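Local structure of flagellar hook-associated protein 3 (Bacillus cereus, 5ZIY) at residues D174-I177 and N178-E182. The protein probably forms, as a flagellar hook-associated protein, part of the junction that connects the hook to the filament of the bacterial flagellum. Sequence-based numbering, arbitrary orientation.
Sequences DGII and NRTTE
The backbone carbonyl of D174 points into one face of the N178 side-chain amide, its O lying 3.3 Å from N178 CG, almost straight above that carbon. ND2 of N178 is therefore badly angled to donate to it; D174 O is instead taken by N178 N at 3.0 Å, in a nearly straight bond. N178 CG stands beside its own backbone N (chi1 -66°), which tips the amide back over the preceding turn. The peptide carbonyl of I176 is gripped on both faces. T180 N approaches from one, 2.9 Å from I176 O. Above the opposite face stands T180 OG1, 2.8 Å from I176 O and 36° out of the carbonyl plane. E182 OE1 stands above the guanidinium plane of R179, off its NE corner, 3.7 Å from R179 NE, and no N-H points at it: a long pairing of charges only.

This is one regular alpha-helix, part of helix 162-204, and the i to i-4 ladder continues with R179 N to G175 O at 3.2 Å. Threonine suits position 180 because OG1, set beside its backbone N (chi1 -61°), folds back so that its hydroxyl finds an acceptor, the carbonyl one turn earlier, within the helix itself, while its side chain still touches L42 of helix 8-60. T181 repeats this weakly, its OG1 3.3 Å from I177 O. Branched, apolar I176 is buried against V45 of helix 8-60 and L139 and L140 of helix 137-155, whereas the polar amide of N178 and carboxylate of D174 can be solvated on the exposed side.

Accepting two bonds probably polarises the I176 carbonyl, yet the second donor has not stretched the backbone bond. E182, whose other oxygen pairs weakly with R134, probably offsets the like charges of R179 and R134 close by.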
ATOM      1  N   ASP A 174     -11.738  -5.433  -3.712  1.00 29.78           N
ATOM      2  CA  ASP A 174     -12.085  -5.792  -2.327  1.00 32.05           C
ATOM      3  C   ASP A 174     -10.828  -6.178  -1.546  1.00 28.79           C
ATOM      4  O   ASP A 174     -10.695  -5.904  -0.369  1.00 29.94           O
ATOM      5  CB  ASP A 174     -13.043  -6.985  -2.291  1.00 36.44           C
ATOM      6  CG  ASP A 174     -14.415  -6.672  -2.869  1.00 42.80           C
ATOM      7  OD1 ASP A 174     -14.783  -5.477  -2.968  1.00 47.60           O
ATOM      8  OD2 ASP A 174     -15.137  -7.642  -3.213  1.00 48.94           O
ATOM      9  N   GLY A 175      -9.923  -6.875  -2.190  1.00 26.78           N
ATOM     10  CA  GLY A 175      -8.599  -7.110  -1.611  1.00 24.94           C
ATOM     11  C   GLY A 175      -7.866  -5.802  -1.284  1.00 21.44           C
ATOM     12  O   GLY A 175      -7.250  -5.692  -0.247  1.00 21.00           O
ATOM     13  N   ILE A 176      -7.961  -4.799  -2.137  1.00 20.27           N
ATOM     14  CA  ILE A 176      -7.243  -3.537  -1.874  1.00 18.81           C
ATOM     15  C   ILE A 176      -7.963  -2.745  -0.774  1.00 19.89           C
ATOM     16  O   ILE A 176      -7.333  -2.109   0.071  1.00 18.84           O
ATOM     17  CB  ILE A 176      -7.190  -2.634  -3.125  1.00 18.66           C
ATOM     18  CG1 ILE A 176      -6.338  -3.292  -4.235  1.00 18.14           C
ATOM     19  CG2 ILE A 176      -6.770  -1.192  -2.726  1.00 18.52           C
ATOM     20  CD1 ILE A 176      -4.840  -3.467  -3.919  1.00 17.45           C
ATOM     21  N   ILE A 177      -9.283  -2.783  -0.789  1.00 21.92           N
ATOM     22  CA  ILE A 177     -10.050  -2.095   0.277  1.00 24.04           C
ATOM     23  C   ILE A 177      -9.734  -2.706   1.663  1.00 24.14           C
ATOM     24  O   ILE A 177      -9.488  -1.992   2.609  1.00 23.62           O
ATOM     25  CB  ILE A 177     -11.545  -2.154   0.030  1.00 27.42           C
ATOM     26  CG1 ILE A 177     -11.916  -1.361  -1.237  1.00 28.16           C
ATOM     27  CG2 ILE A 177     -12.340  -1.663   1.277  1.00 30.42           C
ATOM     28  CD1 ILE A 177     -13.390  -1.587  -1.708  1.00 32.33           C
ATOM     29  N   ASN A 178      -9.782  -4.028   1.780  1.00 25.47           N
ATOM     30  CA  ASN A 178      -9.450  -4.670   3.053  1.00 26.56           C
ATOM     31  C   ASN A 178      -8.031  -4.313   3.500  1.00 23.64           C
ATOM     32  O   ASN A 178      -7.797  -4.075   4.695  1.00 23.38           O
ATOM     33  CB  ASN A 178      -9.604  -6.189   2.992  1.00 29.08           C
ATOM     34  CG  ASN A 178     -11.050  -6.626   2.793  1.00 35.16           C
ATOM     35  OD1 ASN A 178     -11.971  -5.878   3.088  1.00 40.48           O
ATOM     36  ND2 ASN A 178     -11.250  -7.840   2.267  1.00 35.77           N
ATOM     37  N   ARG A 179      -7.068  -4.266   2.580  1.00 21.57           N
ATOM     38  CA  ARG A 179      -5.714  -3.856   3.022  1.00 19.66           C
ATOM     39  C   ARG A 179      -5.689  -2.389   3.488  1.00 19.14           C
ATOM     40  O   ARG A 179      -4.974  -2.028   4.445  1.00 18.65           O
ATOM     41  CB  ARG A 179      -4.660  -4.068   1.936  1.00 18.51           C
ATOM     42  CG  ARG A 179      -3.223  -3.719   2.373  1.00 17.79           C
ATOM     43  CD  ARG A 179      -2.729  -4.621   3.501  1.00 18.76           C
ATOM     44  NE  ARG A 179      -2.642  -6.026   3.102  1.00 20.74           N
ATOM     45  CZ  ARG A 179      -1.584  -6.615   2.522  1.00 21.92           C
ATOM     46  NH1 ARG A 179      -0.466  -5.913   2.253  1.00 21.25           N
ATOM     47  NH2 ARG A 179      -1.632  -7.928   2.222  1.00 24.33           N
ATOM     48  N   THR A 180      -6.419  -1.535   2.795  1.00 19.70           N
ATOM     49  CA  THR A 180      -6.454  -0.134   3.147  1.00 20.98           C
ATOM     50  C   THR A 180      -6.975  -0.013   4.577  1.00 23.05           C
ATOM     51  O   THR A 180      -6.461   0.773   5.359  1.00 23.73           O
ATOM     52  CB  THR A 180      -7.355   0.647   2.189  1.00 22.58           C
ATOM     53  OG1 THR A 180      -6.815   0.519   0.873  1.00 22.72           O
ATOM     54  CG2 THR A 180      -7.407   2.114   2.555  1.00 24.68           C
ATOM     55  N   THR A 181      -7.947  -0.836   4.923  1.00 24.92           N
ATOM     56  CA  THR A 181      -8.549  -0.816   6.236  1.00 28.16           C
ATOM     57  C   THR A 181      -7.601  -1.322   7.326  1.00 27.39           C
ATOM     58  O   THR A 181      -7.506  -0.705   8.401  1.00 26.34           O
ATOM     59  CB  THR A 181      -9.809  -1.655   6.229  1.00 31.49           C
ATOM     60  OG1 THR A 181     -10.786  -0.954   5.454  1.00 36.46           O
ATOM     61  CG2 THR A 181     -10.349  -1.846   7.657  1.00 36.71           C
ATOM     62  N   GLU A 182      -6.900  -2.423   7.037  1.00 25.68           N
ATOM     63  CA  GLU A 182      -5.873  -2.931   7.932  1.00 26.18           C
ATOM     64  C   GLU A 182      -4.783  -1.865   8.135  1.00 23.49           C
ATOM     65  O   GLU A 182      -4.333  -1.638   9.250  1.00 24.42           O
ATOM     66  CB  GLU A 182      -5.289  -4.253   7.410  1.00 27.30           C
ATOM     67  CG  GLU A 182      -4.114  -4.795   8.244  1.00 31.54           C
ATOM     68  CD  GLU A 182      -3.424  -6.081   7.678  1.00 37.95           C
ATOM     69  OE1 GLU A 182      -3.803  -6.618   6.587  1.00 38.70           O
ATOM     70  OE2 GLU A 182      -2.484  -6.561   8.368  1.00 43.13           O
TER